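Local coordinates for putative curved DNA-binding protein (PDB 4IPA), which probably acts in ribosome biogenesis as an Arx1 with a methionine-aminopeptidase-like (M24) fold, and may bind DNA, at residues Tyr127-Ile135 against Val342-Ala350; Ile225-Leu233 against Glu242-Trp251. All blocks are in the same frame, centred on the assembly; numbering follows the deposited sequence.

Interaction 1: Tyr127-Ile135 against Val342-Ala350; sequences YGTIVCDTI and VCRLLTTIA
Cys132 and Leu346 pair through two backbone hydrogen bonds. Cys132 N reaches Leu346 O at 3.0 Å, and Leu346 N reaches Cys132 O at 3.1 Å. This is a single antiparallel hydrogen-bonded pair. The segments run 151° apart in direction, and the CA atoms of Thr129 and Thr348, and of Thr134 and Arg344, are farther apart. On both sides of the bridge, a threonine hydroxyl bonds a carbonyl oxygen of the other strand. Thr134 OG1 donates to Arg344 O at 2.7 Å, in the carbonyl plane and on a lone pair. Its chi1 of -62° sets OG1 beside its own backbone N. Thr348 OG1 donates to Ile130 O at 2.9 Å, tilted from the carbonyl plane. Apolar contacts fill the middle. Cys132 CB and Leu346 CB are tight at 3.4 Å, and Ile130 CG2 meets Leu346 CD1. Cys132 SG lies over one face of the Arg344 guanidinium, offset toward its rim. Arg344 NH1 forms a salt bridge with Glu254. The buried contact joins edge strand 127-136 of one antiparallel sheet to strand 342-352 of another, consistent with the pita-bread fold of the M24 family. Helix 148-167 touches Thr134, Cys343 and Leu345, and Gln119 of strand 115-124 touches Cys132 and Leu346.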
# COMPACT_ATOMS: atom_id res chain seq x y z
N TYR A 127 -3.32 3.28 15.49
CA TYR A 127 -2.85 4.16 14.42
C TYR A 127 -1.79 3.44 13.58
O TYR A 127 -0.65 3.23 14.02
CB TYR A 127 -2.35 5.50 14.98
CG TYR A 127 -3.42 6.19 15.82
CD1 TYR A 127 -4.56 6.73 15.23
CD2 TYR A 127 -3.32 6.25 17.21
CE1 TYR A 127 -5.55 7.34 15.98
CE2 TYR A 127 -4.32 6.86 17.98
CZ TYR A 127 -5.43 7.40 17.36
OH TYR A 127 -6.42 7.99 18.10
N GLY A 128 -2.18 3.07 12.37
CA GLY A 128 -1.33 2.26 11.52
C GLY A 128 -0.69 2.99 10.35
O GLY A 128 -1.26 3.96 9.82
N THR A 129 0.50 2.54 9.97
CA THR A 129 1.15 3.01 8.76
C THR A 129 1.38 1.80 7.89
O THR A 129 1.94 0.81 8.35
CB THR A 129 2.53 3.63 9.07
OG1 THR A 129 3.33 2.64 9.72
CG2 THR A 129 2.39 4.85 9.98
N ILE A 130 0.94 1.87 6.64
CA ILE A 130 1.22 0.81 5.68
C ILE A 130 2.19 1.37 4.63
O ILE A 130 2.03 2.52 4.19
CB ILE A 130 -0.08 0.28 5.02
CG1 ILE A 130 -1.05 -0.20 6.10
CG2 ILE A 130 0.22 -0.86 4.04
CD1 ILE A 130 -2.38 -0.72 5.57
N VAL A 131 3.20 0.59 4.26
CA VAL A 131 4.18 1.01 3.26
C VAL A 131 4.30 -0.06 2.18
O VAL A 131 4.15 -1.24 2.46
CB VAL A 131 5.60 1.24 3.86
CG1 VAL A 131 5.59 2.34 4.89
CG2 VAL A 131 6.16 -0.04 4.47
N CYS A 132 4.58 0.37 0.96
CA CYS A 132 4.87 -0.56 -0.13
C CYS A 132 5.94 0.05 -1.02
O CYS A 132 5.78 1.16 -1.53
CB CYS A 132 3.63 -0.88 -0.97
SG CYS A 132 3.94 -2.01 -2.40
N ASP A 133 7.04 -0.70 -1.20
CA ASP A 133 8.08 -0.36 -2.16
C ASP A 133 8.06 -1.45 -3.24
O ASP A 133 7.66 -2.59 -2.98
CB ASP A 133 9.46 -0.32 -1.45
CG ASP A 133 10.56 0.38 -2.29
OD1 ASP A 133 10.24 1.03 -3.32
OD2 ASP A 133 11.76 0.29 -1.90
N THR A 134 8.48 -1.10 -4.44
CA THR A 134 8.78 -2.10 -5.45
C THR A 134 10.28 -2.08 -5.73
O THR A 134 10.86 -1.04 -6.02
CB THR A 134 7.98 -1.88 -6.73
OG1 THR A 134 6.58 -1.97 -6.45
CG2 THR A 134 8.35 -2.93 -7.79
N ILE A 135 10.92 -3.24 -5.63
CA ILE A 135 12.34 -3.35 -5.91
C ILE A 135 12.57 -4.36 -7.03
O ILE A 135 11.69 -5.17 -7.35
CB ILE A 135 13.12 -3.81 -4.68
CG1 ILE A 135 12.64 -5.20 -4.26
CG2 ILE A 135 12.98 -2.79 -3.53
CD1 ILE A 135 13.57 -5.87 -3.33
N VAL A 342 3.84 -5.56 -12.86
CA VAL A 342 3.25 -4.38 -12.25
C VAL A 342 4.19 -3.78 -11.22
O VAL A 342 5.06 -4.46 -10.69
CB VAL A 342 1.89 -4.67 -11.59
CG1 VAL A 342 0.94 -5.32 -12.59
CG2 VAL A 342 2.07 -5.53 -10.33
N CYS A 343 4.00 -2.49 -10.97
CA CYS A 343 4.79 -1.76 -10.01
C CYS A 343 3.84 -1.00 -9.08
O CYS A 343 2.85 -0.45 -9.54
CB CYS A 343 5.71 -0.80 -10.77
SG CYS A 343 6.84 0.15 -9.76
N ARG A 344 4.12 -0.99 -7.78
CA ARG A 344 3.24 -0.33 -6.80
C ARG A 344 4.01 0.44 -5.73
O ARG A 344 5.10 0.03 -5.29
CB ARG A 344 2.30 -1.34 -6.11
CG ARG A 344 1.42 -2.16 -7.06
CD ARG A 344 0.29 -2.91 -6.31
NE ARG A 344 0.82 -3.84 -5.33
CZ ARG A 344 0.80 -3.64 -4.01
NH1 ARG A 344 0.26 -2.54 -3.49
NH2 ARG A 344 1.31 -4.56 -3.20
N LEU A 345 3.47 1.57 -5.33
CA LEU A 345 3.97 2.28 -4.16
C LEU A 345 2.82 2.61 -3.23
O LEU A 345 1.70 2.85 -3.67
CB LEU A 345 4.66 3.57 -4.58
CG LEU A 345 5.92 3.40 -5.44
CD1 LEU A 345 6.24 4.71 -6.18
CD2 LEU A 345 7.09 2.95 -4.57
N LEU A 346 3.11 2.63 -1.94
CA LEU A 346 2.10 2.94 -0.95
C LEU A 346 2.81 3.73 0.13
O LEU A 346 3.81 3.29 0.71
CB LEU A 346 1.44 1.66 -0.39
CG LEU A 346 0.01 1.81 0.15
CD1 LEU A 346 -0.73 0.46 0.37
CD2 LEU A 346 -0.01 2.66 1.42
N THR A 347 2.29 4.92 0.37
CA THR A 347 2.86 5.84 1.33
C THR A 347 1.77 6.23 2.32
O THR A 347 0.65 6.55 1.91
CB THR A 347 3.37 7.12 0.61
OG1 THR A 347 4.27 6.76 -0.45
CG2 THR A 347 4.07 8.05 1.59
N THR A 348 2.07 6.21 3.60
CA THR A 348 1.14 6.75 4.59
C THR A 348 1.49 8.22 4.87
O THR A 348 2.59 8.51 5.30
CB THR A 348 1.19 5.94 5.89
OG1 THR A 348 0.69 4.62 5.63
CG2 THR A 348 0.32 6.62 6.99
N ILE A 349 0.56 9.12 4.59
CA ILE A 349 0.82 10.55 4.75
C ILE A 349 -0.02 11.22 5.83
O ILE A 349 -1.08 10.73 6.22
CB ILE A 349 0.53 11.35 3.46
CG1 ILE A 349 -0.97 11.33 3.16
CG2 ILE A 349 1.41 10.85 2.30
CD1 ILE A 349 -1.38 12.14 1.95
N ALA A 350 0.46 12.37 6.28
CA ALA A 350 -0.34 13.26 7.11
C ALA A 350 -0.54 14.60 6.39
O ALA A 350 0.38 15.12 5.76
CB ALA A 350 0.32 13.47 8.46

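Interaction 2: Ile225-Leu233 against Glu242-Trp251; sequences IEGKKKIIL and EGVPEVGDVW
Lys229 runs along the 242-251 segment and ends among three oxygens. Lys229 CB touches Trp251 CH2 at 3.8 Å. CD passes Val244 O, and CE lies near both Val244 O and Asp249 OD2. The chain bends at chi3 (-63°), which brings NZ to Asp249. Lys229 NZ donates to Asp249 OD2 at 2.6 Å, on the syn lone pair. Lys229 NZ also donates to Val244 O at 2.8 Å. Lys229 NZ forms a salt bridge with Glu246 OE1 at 3.3 Å, a weak hydrogen bond. Asp249 OD2 also accepts Trp251 NE1 at 3.1 Å, on its anti side, and Glu246 N from above the carboxylate plane. Without the carboxylate, as with an alanine here, the lysine ammonium, the indole N-H and Glu246 N would probably lose their shared acceptor. The type II turn Glu246-Asp249 leads into strand 250-258. Next along the chain, Lys230 N donates to Glu242 O at 3.0 Å, in edge strand 230-232 of the five-stranded antiparallel sheet. The Ile231 side chain crosses that of Trp251 at about a right angle, while Pro245 CG sits over one indole face. The contact lies at the surface, yet Asp249 OD2 has three donors. Their combined pull would probably favour the charged carboxylate and fix the turn against the lysine.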
# COMPACT_ATOMS: atom_id res chain seq x y z
N ILE A 225 -7.94 1.19 8.58
CA ILE A 225 -7.13 1.45 7.39
C ILE A 225 -7.97 1.50 6.11
O ILE A 225 -7.43 1.59 5.02
CB ILE A 225 -5.91 0.50 7.27
CG1 ILE A 225 -6.31 -0.97 7.51
CG2 ILE A 225 -4.82 0.91 8.26
CD1 ILE A 225 -7.37 -1.51 6.53
N GLU A 226 -9.29 1.47 6.26
CA GLU A 226 -10.20 1.67 5.14
C GLU A 226 -11.32 2.61 5.56
O GLU A 226 -12.47 2.20 5.66
CB GLU A 226 -10.78 0.35 4.65
CG GLU A 226 -9.77 -0.49 3.89
CD GLU A 226 -10.29 -1.86 3.51
OE1 GLU A 226 -11.26 -2.33 4.12
OE2 GLU A 226 -9.69 -2.47 2.60
N GLY A 227 -10.94 3.87 5.79
CA GLY A 227 -11.81 4.89 6.39
C GLY A 227 -12.94 5.43 5.53
O GLY A 227 -13.28 4.85 4.50
N LYS A 228 -13.52 6.55 5.94
CA LYS A 228 -14.78 7.01 5.34
C LYS A 228 -14.60 7.86 4.10
O LYS A 228 -15.57 8.29 3.49
CB LYS A 228 -15.67 7.72 6.37
CG LYS A 228 -15.07 8.97 6.95
CD LYS A 228 -16.00 9.65 7.95
CE LYS A 228 -15.31 10.87 8.58
NZ LYS A 228 -16.19 11.61 9.54
N LYS A 229 -13.35 8.09 3.72
CA LYS A 229 -13.07 8.71 2.44
C LYS A 229 -12.09 7.83 1.67
O LYS A 229 -11.25 7.16 2.27
CB LYS A 229 -12.49 10.12 2.64
CG LYS A 229 -13.31 10.95 3.64
CD LYS A 229 -12.92 12.44 3.71
CE LYS A 229 -11.51 12.67 4.19
NZ LYS A 229 -11.31 14.11 4.56
N LYS A 230 -12.21 7.82 0.34
CA LYS A 230 -11.29 7.07 -0.50
C LYS A 230 -11.20 7.66 -1.91
O LYS A 230 -12.17 8.22 -2.45
CB LYS A 230 -11.71 5.60 -0.58
CG LYS A 230 -12.91 5.38 -1.47
CD LYS A 230 -13.55 4.03 -1.23
CE LYS A 230 -14.90 3.95 -1.91
NZ LYS A 230 -15.58 2.65 -1.61
N ILE A 231 -10.03 7.52 -2.50
CA ILE A 231 -9.83 7.90 -3.89
C ILE A 231 -9.61 6.65 -4.71
O ILE A 231 -8.70 5.87 -4.42
CB ILE A 231 -8.61 8.82 -4.02
CG1 ILE A 231 -8.89 10.13 -3.27
CG2 ILE A 231 -8.30 9.08 -5.49
CD1 ILE A 231 -7.71 11.09 -3.25
N ILE A 232 -10.44 6.42 -5.71
CA ILE A 232 -10.26 5.24 -6.54
C ILE A 232 -9.79 5.62 -7.94
O ILE A 232 -10.54 6.24 -8.68
CB ILE A 232 -11.55 4.43 -6.66
CG1 ILE A 232 -12.12 4.12 -5.28
CG2 ILE A 232 -11.29 3.15 -7.48
CD1 ILE A 232 -13.36 3.24 -5.31
N LEU A 233 -8.55 5.26 -8.29
CA LEU A 233 -8.00 5.56 -9.62
C LEU A 233 -8.60 4.68 -10.73
O LEU A 233 -8.88 3.50 -10.50
CB LEU A 233 -6.49 5.39 -9.63
CG LEU A 233 -5.69 6.20 -8.63
CD1 LEU A 233 -4.24 5.82 -8.77
CD2 LEU A 233 -5.91 7.72 -8.82
N GLU A 242 -15.12 8.41 -3.13
CA GLU A 242 -15.84 9.52 -2.55
C GLU A 242 -15.08 10.15 -1.40
O GLU A 242 -14.55 9.44 -0.54
CB GLU A 242 -17.20 9.05 -2.05
CG GLU A 242 -18.13 10.16 -1.67
CD GLU A 242 -19.55 9.66 -1.45
OE1 GLU A 242 -19.96 9.55 -0.28
OE2 GLU A 242 -20.24 9.36 -2.46
N GLY A 243 -15.04 11.47 -1.38
CA GLY A 243 -14.41 12.19 -0.29
C GLY A 243 -13.15 12.90 -0.74
O GLY A 243 -12.49 12.49 -1.69
N VAL A 244 -12.81 13.97 -0.03
CA VAL A 244 -11.69 14.80 -0.41
C VAL A 244 -10.72 14.90 0.75
O VAL A 244 -11.13 14.96 1.91
CB VAL A 244 -12.19 16.20 -0.78
CG1 VAL A 244 -11.06 17.19 -0.80
CG2 VAL A 244 -12.92 16.15 -2.13
N PRO A 245 -9.41 14.93 0.44
CA PRO A 245 -8.42 15.07 1.51
C PRO A 245 -8.52 16.44 2.18
O PRO A 245 -8.68 17.44 1.49
CB PRO A 245 -7.08 14.94 0.77
CG PRO A 245 -7.42 14.33 -0.56
CD PRO A 245 -8.79 14.80 -0.89
N GLU A 246 -8.42 16.46 3.51
CA GLU A 246 -8.53 17.68 4.28
C GLU A 246 -7.39 17.72 5.29
O GLU A 246 -6.91 16.67 5.75
CB GLU A 246 -9.85 17.71 5.05
CG GLU A 246 -11.11 17.70 4.19
CD GLU A 246 -12.38 17.87 5.03
OE1 GLU A 246 -12.98 16.84 5.41
OE2 GLU A 246 -12.78 19.02 5.31
N VAL A 247 -6.98 18.94 5.64
CA VAL A 247 -6.05 19.14 6.74
C VAL A 247 -6.61 18.39 7.94
O VAL A 247 -7.81 18.44 8.19
CB VAL A 247 -5.91 20.64 7.07
CG1 VAL A 247 -5.27 20.85 8.46
CG2 VAL A 247 -5.10 21.35 5.98
N GLY A 248 -5.75 17.69 8.68
CA GLY A 248 -6.20 16.83 9.76
C GLY A 248 -6.26 15.34 9.40
O GLY A 248 -6.31 14.49 10.28
N ASP A 249 -6.25 15.03 8.10
CA ASP A 249 -6.38 13.65 7.62
C ASP A 249 -5.06 12.87 7.64
O ASP A 249 -3.98 13.43 7.39
CB ASP A 249 -6.86 13.61 6.17
CG ASP A 249 -8.35 13.92 6.00
OD1 ASP A 249 -9.09 14.11 6.99
OD2 ASP A 249 -8.77 13.95 4.82
N VAL A 250 -5.15 11.57 7.93
CA VAL A 250 -4.09 10.65 7.51
C VAL A 250 -4.59 9.67 6.43
O VAL A 250 -5.67 9.07 6.55
CB VAL A 250 -3.48 9.89 8.71
CG1 VAL A 250 -2.54 8.81 8.21
CG2 VAL A 250 -2.75 10.86 9.62
N TRP A 251 -3.79 9.51 5.37
CA TRP A 251 -4.13 8.65 4.25
C TRP A 251 -3.07 7.59 3.94
O TRP A 251 -1.87 7.83 4.05
CB TRP A 251 -4.31 9.48 2.99
CG TRP A 251 -5.54 10.29 2.92
CD1 TRP A 251 -5.79 11.46 3.57
CD2 TRP A 251 -6.69 10.02 2.11
NE1 TRP A 251 -7.04 11.92 3.24
CE2 TRP A 251 -7.61 11.06 2.33
CE3 TRP A 251 -7.03 8.99 1.20
CZ2 TRP A 251 -8.85 11.12 1.70
CZ3 TRP A 251 -8.26 9.05 0.57
CH2 TRP A 251 -9.16 10.11 0.82
O HOH W 1 -15.54 7.03 0.48

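Overall arrangement
Interactions 1 and 2 have centres about 15 Å apart and meet at adjacent strands, 342-352 and 250-258. Ile349 N lies 2.8 Å from Trp251 O, a probable hydrogen bond, and Thr348 CG2 packs on Val250 CG1 at 3.8 Å. Thr348, which bonds Ile130 in interaction 1, thus also packs on Val250 of interaction 2. The centre of interaction 1 is about 4 Å from the centre of the chain, and this contact links two sheets. The centre of interaction 2 is about 14 Å from that of the chain, and the contact lies at the surface. In sequence, both of its segments fall between those of interaction 1. Neither contact includes a metal or ligand; both belong to the sheet framework of the M24-type fold.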